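Local coordinates for twitching motility protein PilT (Aquifex aeolicus, PDB 2EYU) that retracts type IV pili to drive twitching motility, probably powering the motor by ATP hydrolysis in its P-loop NTPase domain, at residues 57-62 / 73-78; 45-50 / 66-71. The protein carries 1 engineered substitution. All coordinates share one frame; numbering follows the deposited sequence.

Along the chain the segments run 45-50, 57-62, 66-71, 73-78, so interactions 1 and 2 alternate: helix 38-52 leads into strand 56-61, and the following loop returns past that helix before entering strand 74-79. Interaction 1 joins the two strands at one end of the sheet; interaction 2 sets the intervening loop against the helix. Their centres lie about 10 Å apart, and each is about 17 Å from the centre of the chain. F68 of interaction 2 reaches V75 and Q77 of interaction 1, and N50 meets S73. Helix 38-52 begins at the probable Walker A loop, and the side chain of E61 lies near that loop without touching it.

Interaction 1 (57-62 / 73-78); sequences IITIED and SIVNQR
The parallel strand pair at the edge of the sheet in this P-loop NTPase fold is formed by I57 to E61 and I74 to R78, their directions 14° apart. I57 donates through N to I74 O across a very short 2.5 Å and accepts N76 N on its O at 2.7 Å. T59 repeats the pattern, its N bonding N76 O at 2.6 Å and its O receiving R78 N from above the carbonyl plane. E61 N then closes the run on R78 O at 3.0 Å.

On the face carrying I57, T59, V75 and Q77, the methyls I57 CG2 and V75 CG2 meet at 4.1 Å. Beta-branched residues suit this place because they favour extended backbone and cover it with methyls. At the start of the pair, I57 CD1 rests on S73 CB at 4.0 Å, while S73 OG turns to the backbone at K53 and Y55, a task for a short hydroxyl.

On the other face, I58 CG2 sits 3.7 Å above the plane of the R78 guanidinium, offset toward its rim. A bend at chi3 (-73°) turns the guanidinium so that one face meets this methyl. A long arginine fits here because its flat end can pack on a methyl even though it carries charge.

E61 OE1 is held by E65 N. Strand 74-79 is outermost within the chain; strand 56-61 also bonds to strand 101-104 through I58 and I60. Helix 87-97 packs on I58, I60 and R78, and helix 38-52 on I57.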
loop_
_atom_site.group_PDB
_atom_site.type_symbol
_atom_site.label_atom_id
_atom_site.label_comp_id
_atom_site.label_asym_id
_atom_site.label_seq_id
_atom_site.Cartn_x
_atom_site.Cartn_y
_atom_site.Cartn_z
ATOM N N ILE A 57 -10.237 9.836 12.505
ATOM C CA ILE A 57 -9.882 8.790 11.523
ATOM C C ILE A 57 -11.152 8.088 11.064
ATOM O O ILE A 57 -11.981 7.649 11.858
ATOM C CB ILE A 57 -8.854 7.787 12.064
ATOM C CG1 ILE A 57 -7.484 8.329 12.467
ATOM C CG2 ILE A 57 -8.552 6.656 11.071
ATOM C CD1 ILE A 57 -6.568 7.281 13.082
ATOM N N ILE A 58 -11.348 7.979 9.744
ATOM C CA ILE A 58 -12.590 7.332 9.324
ATOM C C ILE A 58 -12.223 6.110 8.498
ATOM O O ILE A 58 -11.365 6.174 7.605
ATOM C CB ILE A 58 -13.500 8.291 8.545
ATOM C CG1 ILE A 58 -13.968 9.493 9.385
ATOM C CG2 ILE A 58 -14.687 7.573 7.924
ATOM C CD1 ILE A 58 -15.201 10.173 8.839
ATOM N N THR A 59 -12.873 4.991 8.808
ATOM C CA THR A 59 -12.597 3.727 8.116
ATOM C C THR A 59 -13.866 3.212 7.446
ATOM O O THR A 59 -14.967 3.406 7.951
ATOM C CB THR A 59 -12.067 2.659 9.091
ATOM O OG1 THR A 59 -12.642 2.894 10.384
ATOM C CG2 THR A 59 -10.565 2.765 9.294
ATOM N N ILE A 60 -13.706 2.579 6.302
ATOM C CA ILE A 60 -14.713 1.994 5.448
ATOM C C ILE A 60 -14.254 0.586 5.057
ATOM O O ILE A 60 -13.366 0.544 4.199
ATOM C CB ILE A 60 -14.872 2.816 4.163
ATOM C CG1 ILE A 60 -15.117 4.311 4.421
ATOM C CG2 ILE A 60 -15.944 2.241 3.254
ATOM C CD1 ILE A 60 -14.679 5.137 3.226
ATOM N N GLU A 61 -14.790 -0.474 5.644
ATOM C CA GLU A 61 -14.287 -1.836 5.485
ATOM C C GLU A 61 -15.425 -2.807 5.201
ATOM O O GLU A 61 -16.531 -2.646 5.718
ATOM C CB GLU A 61 -13.508 -2.276 6.730
ATOM C CG GLU A 61 -12.443 -1.303 7.202
ATOM C CD GLU A 61 -11.892 -1.544 8.586
ATOM O OE1 GLU A 61 -11.283 -2.608 8.827
ATOM O OE2 GLU A 61 -12.028 -0.675 9.481
ATOM N N ASP A 62 -15.184 -3.810 4.349
ATOM C CA ASP A 62 -16.373 -4.609 3.964
ATOM C C ASP A 62 -16.807 -5.379 5.190
ATOM O O ASP A 62 -17.901 -5.097 5.704
ATOM C CB ASP A 62 -16.099 -5.433 2.714
ATOM C CG ASP A 62 -17.162 -5.268 1.652
ATOM O OD1 ASP A 62 -17.876 -6.246 1.362
ATOM O OD2 ASP A 62 -17.294 -4.156 1.102
ATOM N N SER A 73 -6.458 9.161 19.085
ATOM C CA SER A 73 -7.217 9.626 17.944
ATOM C C SER A 73 -8.695 9.262 18.075
ATOM O O SER A 73 -8.990 8.471 18.962
ATOM C CB SER A 73 -6.685 9.061 16.612
ATOM O OG SER A 73 -5.627 9.828 16.080
ATOM N N ILE A 74 -9.514 9.853 17.213
ATOM C CA ILE A 74 -10.943 9.566 17.116
ATOM C C ILE A 74 -11.251 8.780 15.846
ATOM O O ILE A 74 -11.214 9.335 14.746
ATOM C CB ILE A 74 -11.768 10.861 17.185
ATOM C CG1 ILE A 74 -13.213 10.724 16.708
ATOM C CG2 ILE A 74 -11.066 11.996 16.456
ATOM C CD1 ILE A 74 -14.064 11.913 17.113
ATOM N N VAL A 75 -11.536 7.490 16.023
ATOM C CA VAL A 75 -11.706 6.539 14.929
ATOM C C VAL A 75 -13.125 6.041 14.739
ATOM O O VAL A 75 -13.784 5.339 15.508
ATOM C CB VAL A 75 -10.749 5.338 15.137
ATOM C CG1 VAL A 75 -11.240 4.479 16.289
ATOM C CG2 VAL A 75 -10.595 4.502 13.871
ATOM N N ASN A 76 -13.679 6.422 13.589
ATOM C CA ASN A 76 -14.970 5.876 13.192
ATOM C C ASN A 76 -14.763 4.783 12.152
ATOM O O ASN A 76 -14.181 5.052 11.100
ATOM C CB ASN A 76 -15.861 6.992 12.653
ATOM C CG ASN A 76 -16.302 7.922 13.766
ATOM O OD1 ASN A 76 -15.711 7.909 14.847
ATOM N ND2 ASN A 76 -17.332 8.722 13.516
ATOM N N GLN A 77 -15.210 3.576 12.455
ATOM C CA GLN A 77 -15.112 2.408 11.601
ATOM C C GLN A 77 -16.471 1.990 11.046
ATOM O O GLN A 77 -17.392 1.629 11.769
ATOM C CB GLN A 77 -14.495 1.222 12.346
ATOM C CG GLN A 77 -13.079 1.452 12.856
ATOM C CD GLN A 77 -12.459 0.159 13.348
ATOM O OE1 GLN A 77 -12.128 -0.689 12.511
ATOM N NE2 GLN A 77 -12.320 -0.014 14.656
ATOM N N ARG A 78 -16.593 2.052 9.725
ATOM C CA ARG A 78 -17.880 1.872 9.077
ATOM C C ARG A 78 -17.857 0.652 8.169
ATOM O O ARG A 78 -17.069 0.569 7.225
ATOM C CB ARG A 78 -18.221 3.158 8.308
ATOM C CG ARG A 78 -17.972 4.419 9.128
ATOM C CD ARG A 78 -18.788 5.610 8.658
ATOM N NE ARG A 78 -18.306 6.149 7.401
ATOM C CZ ARG A 78 -18.376 7.386 6.938
ATOM N NH1 ARG A 78 -18.941 8.376 7.617
ATOM N NH2 ARG A 78 -17.858 7.646 5.739
#

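Interaction 2 (45-50 / 66-71); sequences MIDYIN and YVFKHK
F68, N50 and K71 bury the most surface where the loop 66-71 lies against helix residues 45-50. The F68 ring reaches the helix beside I46 and D47. Methyl CG2 of I46 lies over one face, 4.0 Å from the ring centroid and 28° off its normal, a CH-pi contact. D47 adds its CB, 3.5 Å from F68 CE2, and its OD2 comes to 3.5 Å from F68 CD2; carboxylate and ring, their planes 11° apart, slide past each other and are not stacked. Phenylalanine suits the place by its apolar bulk and the face it offers the I46 methyl. Cut back to an alanine, this position would probably leave a gap between loop and helix and strip that methyl of its aromatic partner.

One turn further on, N50 and K71 cross at about a right angle, K71 CB lying 3.5 Å from N50 O. Lysine serves by its methylenes: CD comes within 4.0 Å of D47 OD2, whereas a bend at chi4 (-64°) leaves NZ 5.3 Å from D47 OD1, where a weak long-range attraction is possible without contact. N50 CG, opposite the backbone N, carries the amide toward the backbone of K69.

A backbone hydrogen bond between N50 and K72 continues the attachment past the segment. Y66 of the same loop covers the F68 face opposite I46. F68 also packs on A43 of helix 38-52 and on V75 and Q77 of strand 74-79, so its ring lies between helix and sheet edge.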
loop_
_atom_site.group_PDB
_atom_site.type_symbol
_atom_site.label_atom_id
_atom_site.label_comp_id
_atom_site.label_asym_id
_atom_site.label_seq_id
_atom_site.Cartn_x
_atom_site.Cartn_y
_atom_site.Cartn_z
HETATM N N MSE A 45 -0.419 0.199 10.944
HETATM C CA MSE A 45 -0.033 1.570 10.600
HETATM C C MSE A 45 -1.076 2.562 11.060
HETATM O O MSE A 45 -0.784 3.635 11.601
HETATM C CB MSE A 45 0.143 1.770 9.095
HETATM C CG MSE A 45 1.231 0.986 8.411
HETATM SE SE MSE A 45 1.291 1.242 6.499
HETATM C CE MSE A 45 1.732 3.117 6.700
ATOM N N ILE A 46 -2.367 2.289 10.886
ATOM C CA ILE A 46 -3.356 3.211 11.435
ATOM C C ILE A 46 -3.318 3.231 12.951
ATOM O O ILE A 46 -3.455 4.251 13.633
ATOM C CB ILE A 46 -4.759 2.808 10.936
ATOM C CG1 ILE A 46 -4.978 3.048 9.436
ATOM C CG2 ILE A 46 -5.851 3.477 11.755
ATOM C CD1 ILE A 46 -6.310 2.454 8.998
ATOM N N ASP A 47 -3.130 2.058 13.571
ATOM C CA ASP A 47 -3.115 2.049 15.031
ATOM C C ASP A 47 -1.919 2.814 15.606
ATOM O O ASP A 47 -2.049 3.264 16.741
ATOM C CB ASP A 47 -3.102 0.629 15.608
ATOM C CG ASP A 47 -3.441 0.650 17.091
ATOM O OD1 ASP A 47 -2.600 0.190 17.890
ATOM O OD2 ASP A 47 -4.535 1.136 17.446
ATOM N N TYR A 48 -0.838 2.954 14.852
ATOM C CA TYR A 48 0.267 3.838 15.171
ATOM C C TYR A 48 -0.247 5.268 15.256
ATOM O O TYR A 48 0.049 6.001 16.198
ATOM C CB TYR A 48 1.387 3.810 14.126
ATOM C CG TYR A 48 2.486 4.838 14.345
ATOM C CD1 TYR A 48 3.407 4.752 15.369
ATOM C CD2 TYR A 48 2.588 5.938 13.495
ATOM C CE1 TYR A 48 4.404 5.698 15.563
ATOM C CE2 TYR A 48 3.571 6.887 13.675
ATOM C CZ TYR A 48 4.482 6.774 14.707
ATOM O OH TYR A 48 5.450 7.733 14.856
ATOM N N ILE A 49 -0.984 5.629 14.208
ATOM C CA ILE A 49 -1.559 6.969 14.174
ATOM C C ILE A 49 -2.385 7.153 15.436
ATOM O O ILE A 49 -2.102 8.088 16.183
ATOM C CB ILE A 49 -2.402 7.178 12.905
ATOM C CG1 ILE A 49 -1.691 6.806 11.603
ATOM C CG2 ILE A 49 -2.884 8.609 12.849
ATOM C CD1 ILE A 49 -2.594 6.712 10.389
ATOM N N ASN A 50 -3.352 6.261 15.651
ATOM C CA ASN A 50 -4.197 6.238 16.834
ATOM C C ASN A 50 -3.443 6.576 18.114
ATOM O O ASN A 50 -3.933 7.326 18.961
ATOM C CB ASN A 50 -4.808 4.839 17.007
ATOM C CG ASN A 50 -6.045 4.725 17.854
ATOM O OD1 ASN A 50 -6.470 3.611 18.196
ATOM N ND2 ASN A 50 -6.701 5.818 18.211
ATOM N N TYR A 66 -10.277 -5.556 12.000
ATOM C CA TYR A 66 -9.641 -5.374 13.324
ATOM C C TYR A 66 -10.336 -4.193 13.974
ATOM O O TYR A 66 -10.663 -3.222 13.274
ATOM C CB TYR A 66 -8.168 -5.241 13.109
ATOM C CG TYR A 66 -7.074 -4.847 14.027
ATOM C CD1 TYR A 66 -5.872 -5.564 13.972
ATOM C CD2 TYR A 66 -7.137 -3.797 14.935
ATOM C CE1 TYR A 66 -4.804 -5.255 14.788
ATOM C CE2 TYR A 66 -6.070 -3.476 15.762
ATOM C CZ TYR A 66 -4.905 -4.212 15.682
ATOM O OH TYR A 66 -3.827 -3.918 16.486
ATOM N N VAL A 67 -10.595 -4.274 15.277
ATOM C CA VAL A 67 -11.266 -3.135 15.905
ATOM C C VAL A 67 -10.260 -2.271 16.645
ATOM O O VAL A 67 -9.380 -2.712 17.384
ATOM C CB VAL A 67 -12.397 -3.539 16.866
ATOM C CG1 VAL A 67 -13.124 -4.761 16.338
ATOM C CG2 VAL A 67 -11.830 -3.769 18.258
ATOM N N PHE A 68 -10.405 -0.962 16.427
ATOM C CA PHE A 68 -9.376 -0.087 17.002
ATOM C C PHE A 68 -9.798 0.404 18.388
ATOM O O PHE A 68 -10.954 0.808 18.509
ATOM C CB PHE A 68 -9.122 1.090 16.064
ATOM C CG PHE A 68 -8.238 0.724 14.878
ATOM C CD1 PHE A 68 -8.713 0.793 13.586
ATOM C CD2 PHE A 68 -6.937 0.309 15.094
ATOM C CE1 PHE A 68 -7.896 0.451 12.523
ATOM C CE2 PHE A 68 -6.114 -0.030 14.043
ATOM C CZ PHE A 68 -6.596 0.046 12.752
ATOM N N LYS A 69 -8.853 0.331 19.305
ATOM C CA LYS A 69 -8.847 0.820 20.673
ATOM C C LYS A 69 -9.051 2.329 20.673
ATOM O O LYS A 69 -8.645 3.005 19.716
ATOM C CB LYS A 69 -7.520 0.488 21.357
ATOM C CG LYS A 69 -7.487 -0.631 22.372
ATOM C CD LYS A 69 -6.872 -0.193 23.697
ATOM C CE LYS A 69 -6.200 -1.351 24.419
ATOM N NZ LYS A 69 -6.459 -1.341 25.889
ATOM N N HIS A 70 -9.653 2.925 21.705
ATOM C CA HIS A 70 -9.698 4.389 21.638
ATOM C C HIS A 70 -8.563 4.985 22.482
ATOM O O HIS A 70 -8.677 5.074 23.699
ATOM C CB HIS A 70 -11.039 4.971 22.078
ATOM C CG HIS A 70 -10.973 6.467 22.210
ATOM N ND1 HIS A 70 -11.432 7.139 23.316
ATOM C CD2 HIS A 70 -10.491 7.416 21.371
ATOM C CE1 HIS A 70 -11.241 8.437 23.154
ATOM N NE2 HIS A 70 -10.669 8.638 21.973
ATOM N N LYS A 71 -7.524 5.374 21.774
ATOM C CA LYS A 71 -6.248 5.902 22.217
ATOM C C LYS A 71 -6.190 7.414 22.065
ATOM O O LYS A 71 -7.038 8.100 22.641
ATOM C CB LYS A 71 -5.132 5.212 21.412
ATOM C CG LYS A 71 -5.005 3.733 21.777
ATOM C CD LYS A 71 -3.990 3.007 20.924
ATOM C CE LYS A 71 -3.383 1.785 21.580
ATOM N NZ LYS A 71 -2.583 2.097 22.799
#